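Local coordinates for periplasmic binding protein/LacI transcriptional regulator (Burkholderia graminis C4D1M, PDB 5HQJ), which binds D-arabinose in its pyranose form and probably serves as the periplasmic sugar-binding component of an ABC transporter, at residues 121-133 and 283-297. Residues are numbered along the deposited sequence; the frame is centred on the assembly and turned at random.
Sequences KSGRSMYIGTNNE and QIQGQEGQPKDIDTG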
# COMPACT_ATOMS: atom_id res chain seq x y z
N LYS A 121 6.55 -5.81 -15.60
CA LYS A 121 6.83 -6.01 -17.03
C LYS A 121 6.59 -4.76 -17.88
O LYS A 121 6.60 -4.82 -19.11
CB LYS A 121 5.97 -7.17 -17.55
CG LYS A 121 6.23 -8.50 -16.86
CD LYS A 121 7.61 -9.04 -17.20
CE LYS A 121 7.75 -10.50 -16.81
NZ LYS A 121 7.95 -10.68 -15.34
N SER A 122 6.39 -3.62 -17.23
CA SER A 122 6.19 -2.34 -17.91
C SER A 122 7.48 -1.71 -18.47
O SER A 122 7.43 -0.74 -19.24
CB SER A 122 5.56 -1.34 -16.95
OG SER A 122 6.37 -1.17 -15.80
N GLY A 123 8.62 -2.27 -18.09
CA GLY A 123 9.90 -1.72 -18.50
C GLY A 123 10.35 -0.58 -17.62
O GLY A 123 11.32 0.12 -17.92
N ARG A 124 9.63 -0.38 -16.52
CA ARG A 124 9.97 0.69 -15.58
C ARG A 124 11.41 0.48 -15.11
O ARG A 124 11.89 -0.65 -15.05
CB ARG A 124 8.98 0.72 -14.40
CG ARG A 124 9.27 -0.23 -13.25
CD ARG A 124 9.18 -1.72 -13.60
NE ARG A 124 9.36 -2.50 -12.38
CZ ARG A 124 10.54 -2.83 -11.85
NH1 ARG A 124 11.68 -2.48 -12.44
NH2 ARG A 124 10.58 -3.52 -10.71
N SER A 125 12.08 1.58 -14.80
CA SER A 125 13.50 1.55 -14.43
C SER A 125 13.71 0.82 -13.12
O SER A 125 14.70 0.13 -12.92
CB SER A 125 14.05 2.98 -14.32
OG SER A 125 13.43 3.73 -13.28
N MSE A 126 12.76 0.99 -12.22
CA MSE A 126 12.94 0.52 -10.86
C MSE A 126 11.64 0.65 -10.08
O MSE A 126 10.75 1.40 -10.47
CB MSE A 126 14.05 1.29 -10.16
CG MSE A 126 13.74 2.74 -9.96
SE MSE A 126 15.22 3.79 -9.22
CE MSE A 126 14.99 3.32 -7.33
N TYR A 127 11.57 -0.12 -8.99
CA TYR A 127 10.49 -0.11 -8.01
C TYR A 127 10.98 0.36 -6.65
O TYR A 127 11.98 -0.15 -6.12
CB TYR A 127 9.88 -1.51 -7.90
CG TYR A 127 9.01 -1.73 -6.66
CD1 TYR A 127 7.72 -1.25 -6.60
CD2 TYR A 127 9.48 -2.43 -5.56
CE1 TYR A 127 6.94 -1.45 -5.48
CE2 TYR A 127 8.72 -2.63 -4.45
CZ TYR A 127 7.43 -2.14 -4.41
OH TYR A 127 6.64 -2.35 -3.30
N ILE A 128 10.27 1.33 -6.12
CA ILE A 128 10.49 1.81 -4.78
C ILE A 128 9.31 1.46 -3.88
O ILE A 128 8.21 2.00 -4.04
CB ILE A 128 10.67 3.34 -4.77
CG1 ILE A 128 11.82 3.72 -5.71
CG2 ILE A 128 10.87 3.87 -3.35
CD1 ILE A 128 11.89 5.21 -6.00
N GLY A 129 9.52 0.58 -2.92
CA GLY A 129 8.42 0.27 -2.03
C GLY A 129 8.70 -0.82 -1.02
O GLY A 129 9.85 -1.23 -0.80
N THR A 130 7.62 -1.27 -0.40
CA THR A 130 7.66 -2.33 0.59
C THR A 130 7.96 -3.66 -0.08
O THR A 130 7.62 -3.88 -1.25
CB THR A 130 6.31 -2.39 1.33
OG1 THR A 130 6.12 -1.12 1.92
CG2 THR A 130 6.28 -3.45 2.37
N ASN A 131 8.61 -4.55 0.68
CA ASN A 131 8.71 -5.96 0.30
C ASN A 131 7.45 -6.60 0.80
O ASN A 131 7.34 -6.93 1.97
CB ASN A 131 9.93 -6.63 0.90
CG ASN A 131 10.07 -8.08 0.47
OD1 ASN A 131 9.10 -8.71 0.00
ND2 ASN A 131 11.27 -8.62 0.62
N ASN A 132 6.47 -6.69 -0.08
CA ASN A 132 5.11 -6.94 0.40
C ASN A 132 4.90 -8.37 0.80
O ASN A 132 4.22 -8.63 1.80
CB ASN A 132 4.14 -6.48 -0.66
CG ASN A 132 4.02 -4.99 -0.70
OD1 ASN A 132 3.44 -4.37 0.21
ND2 ASN A 132 4.57 -4.38 -1.73
N GLU A 133 5.53 -9.31 0.13
CA GLU A 133 5.41 -10.69 0.60
C GLU A 133 6.08 -10.80 1.98
O GLU A 133 5.52 -11.40 2.89
CB GLU A 133 6.01 -11.71 -0.38
CG GLU A 133 5.75 -13.14 0.07
CD GLU A 133 5.98 -14.17 -1.02
OE1 GLU A 133 5.95 -13.81 -2.22
OE2 GLU A 133 6.18 -15.36 -0.68
N GLN A 283 17.61 10.29 -13.00
CA GLN A 283 17.54 9.56 -14.27
C GLN A 283 17.38 10.54 -15.42
O GLN A 283 18.05 10.41 -16.44
CB GLN A 283 16.40 8.55 -14.26
CG GLN A 283 16.66 7.33 -13.32
CD GLN A 283 15.42 6.44 -13.17
OE1 GLN A 283 14.45 6.59 -13.91
NE2 GLN A 283 15.45 5.53 -12.20
N ILE A 284 16.51 11.53 -15.23
CA ILE A 284 16.30 12.59 -16.21
C ILE A 284 17.61 13.31 -16.50
O ILE A 284 17.93 13.59 -17.66
CB ILE A 284 15.25 13.60 -15.71
CG1 ILE A 284 13.87 12.95 -15.68
CG2 ILE A 284 15.23 14.85 -16.60
CD1 ILE A 284 12.85 13.69 -14.87
N GLN A 285 18.38 13.59 -15.46
CA GLN A 285 19.61 14.34 -15.62
C GLN A 285 20.83 13.44 -15.90
O GLN A 285 21.97 13.90 -15.86
CB GLN A 285 19.85 15.21 -14.38
CG GLN A 285 19.31 16.62 -14.55
CD GLN A 285 19.63 17.52 -13.37
OE1 GLN A 285 20.06 17.06 -12.31
NE2 GLN A 285 19.44 18.82 -13.56
N GLY A 286 20.57 12.17 -16.21
CA GLY A 286 21.61 11.28 -16.71
C GLY A 286 22.72 10.86 -15.76
O GLY A 286 23.83 10.58 -16.20
N GLN A 287 22.44 10.81 -14.46
CA GLN A 287 23.46 10.36 -13.51
C GLN A 287 22.93 9.32 -12.54
O GLN A 287 23.43 9.18 -11.43
CB GLN A 287 24.04 11.55 -12.75
CG GLN A 287 23.03 12.52 -12.18
CD GLN A 287 23.58 13.94 -12.09
OE1 GLN A 287 24.50 14.31 -12.83
NE2 GLN A 287 23.03 14.74 -11.18
N GLU A 288 21.92 8.58 -12.98
CA GLU A 288 21.51 7.37 -12.28
C GLU A 288 22.13 6.17 -12.97
O GLU A 288 21.51 5.54 -13.83
CB GLU A 288 20.00 7.24 -12.25
CG GLU A 288 19.53 6.00 -11.52
CD GLU A 288 18.58 6.33 -10.40
OE1 GLU A 288 18.87 7.28 -9.64
OE2 GLU A 288 17.55 5.66 -10.30
N GLY A 289 23.36 5.87 -12.58
CA GLY A 289 24.06 4.69 -13.06
C GLY A 289 23.38 3.40 -12.61
O GLY A 289 23.57 2.93 -11.49
N GLN A 290 22.58 2.84 -13.52
CA GLN A 290 21.95 1.54 -13.32
C GLN A 290 20.94 1.55 -12.17
O GLN A 290 21.29 1.28 -11.02
CB GLN A 290 23.02 0.46 -13.10
CG GLN A 290 22.68 -0.86 -13.78
CD GLN A 290 22.51 -0.71 -15.29
OE1 GLN A 290 21.39 -0.77 -15.80
NE2 GLN A 290 23.61 -0.50 -15.99
N PRO A 291 19.68 1.86 -12.49
CA PRO A 291 18.64 1.78 -11.45
C PRO A 291 18.55 0.40 -10.82
O PRO A 291 18.95 -0.60 -11.40
CB PRO A 291 17.36 2.13 -12.21
CG PRO A 291 17.68 1.89 -13.65
CD PRO A 291 19.12 2.27 -13.79
N LYS A 292 18.01 0.38 -9.60
CA LYS A 292 17.91 -0.81 -8.78
C LYS A 292 16.73 -0.61 -7.84
O LYS A 292 16.55 0.50 -7.34
CB LYS A 292 19.20 -1.04 -7.98
CG LYS A 292 19.19 -2.30 -7.14
CD LYS A 292 20.41 -2.39 -6.22
CE LYS A 292 20.33 -1.38 -5.09
NZ LYS A 292 20.97 -1.86 -3.82
N ASP A 293 15.95 -1.66 -7.60
CA ASP A 293 14.81 -1.57 -6.69
C ASP A 293 15.22 -1.20 -5.25
O ASP A 293 16.30 -1.55 -4.76
CB ASP A 293 14.05 -2.89 -6.68
CG ASP A 293 13.38 -3.21 -8.03
OD1 ASP A 293 13.38 -2.36 -8.94
OD2 ASP A 293 12.85 -4.32 -8.17
N ILE A 294 14.34 -0.47 -4.57
CA ILE A 294 14.62 -0.02 -3.21
C ILE A 294 13.51 -0.54 -2.30
O ILE A 294 12.34 -0.33 -2.55
CB ILE A 294 14.71 1.53 -3.09
CG1 ILE A 294 15.93 2.07 -3.85
CG2 ILE A 294 14.79 1.97 -1.60
CD1 ILE A 294 15.99 3.60 -3.86
N ASP A 295 13.94 -1.26 -1.26
CA ASP A 295 13.09 -1.73 -0.20
C ASP A 295 12.99 -0.64 0.86
O ASP A 295 13.89 -0.46 1.66
CB ASP A 295 13.66 -3.01 0.41
CG ASP A 295 12.79 -3.57 1.53
OD1 ASP A 295 11.86 -2.89 1.99
OD2 ASP A 295 13.06 -4.71 1.95
N THR A 296 11.88 0.08 0.88
CA THR A 296 11.74 1.20 1.82
C THR A 296 11.41 0.75 3.26
O THR A 296 11.47 1.57 4.20
CB THR A 296 10.68 2.23 1.31
OG1 THR A 296 9.48 1.58 0.89
CG2 THR A 296 11.26 3.04 0.15
N GLY A 297 11.08 -0.54 3.45
CA GLY A 297 10.97 -1.11 4.77
C GLY A 297 9.62 -0.84 5.42
O GLY A 297 8.82 -0.03 4.94
O HOH W 1 14.03 -3.23 -11.36
O HOH W 2 7.80 0.89 2.82
O HOH W 3 9.61 -3.88 3.35
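Ile294 bridges two residues of the neighbouring parallel strand: its N donates to Tyr127 O (2.8 Å) and its O accepts from Gly129 N (3.0 Å). Thr296 N continues the ladder to Gly129 O at 2.9 Å, arriving from above the carbonyl plane. One step earlier, a side chain takes the place of the backbone acceptor: Tyr127 N donates to Asp293 OD1 (2.9 Å) from above the carboxylate plane. The main salt bridge of the Arg124 guanidinium runs from NH2 to Asp118; Asp293 OD2 is a secondary, long partner at its edge (3.5 Å from NH2), the two planes 61° apart, and a water links Arg124 NH1 to Asp293 OD1. Gln283, at the end of helix 269-284, points NE2 at both Ser125 OG (2.9 Å) and the OE2 of Glu288, whose OE1 bonds to His279 ND1. Water joins Thr130 OG1, also bonded to the sugar-pocket residue Gln267, to Thr296 OG1; another links Asn131 N to Asp295 OD1, which accepts from Gly297 N in an Asx turn. The selenium of selenomethionine Met126 lies 3.2 Å from Glu288 OE2, near Gln283 NE2; the bend at chi3 (-81°) turns CE toward Ile294 CD1 (3.6 Å), while CB packs on Pro291. Ile128 CG2 meets Thr296 CG2. Strand 294-295 thus completes one edge of the lobe's parallel sheet, chiefly through backbone bonds, with Asp293, Asp295 and water extending the join at both ends.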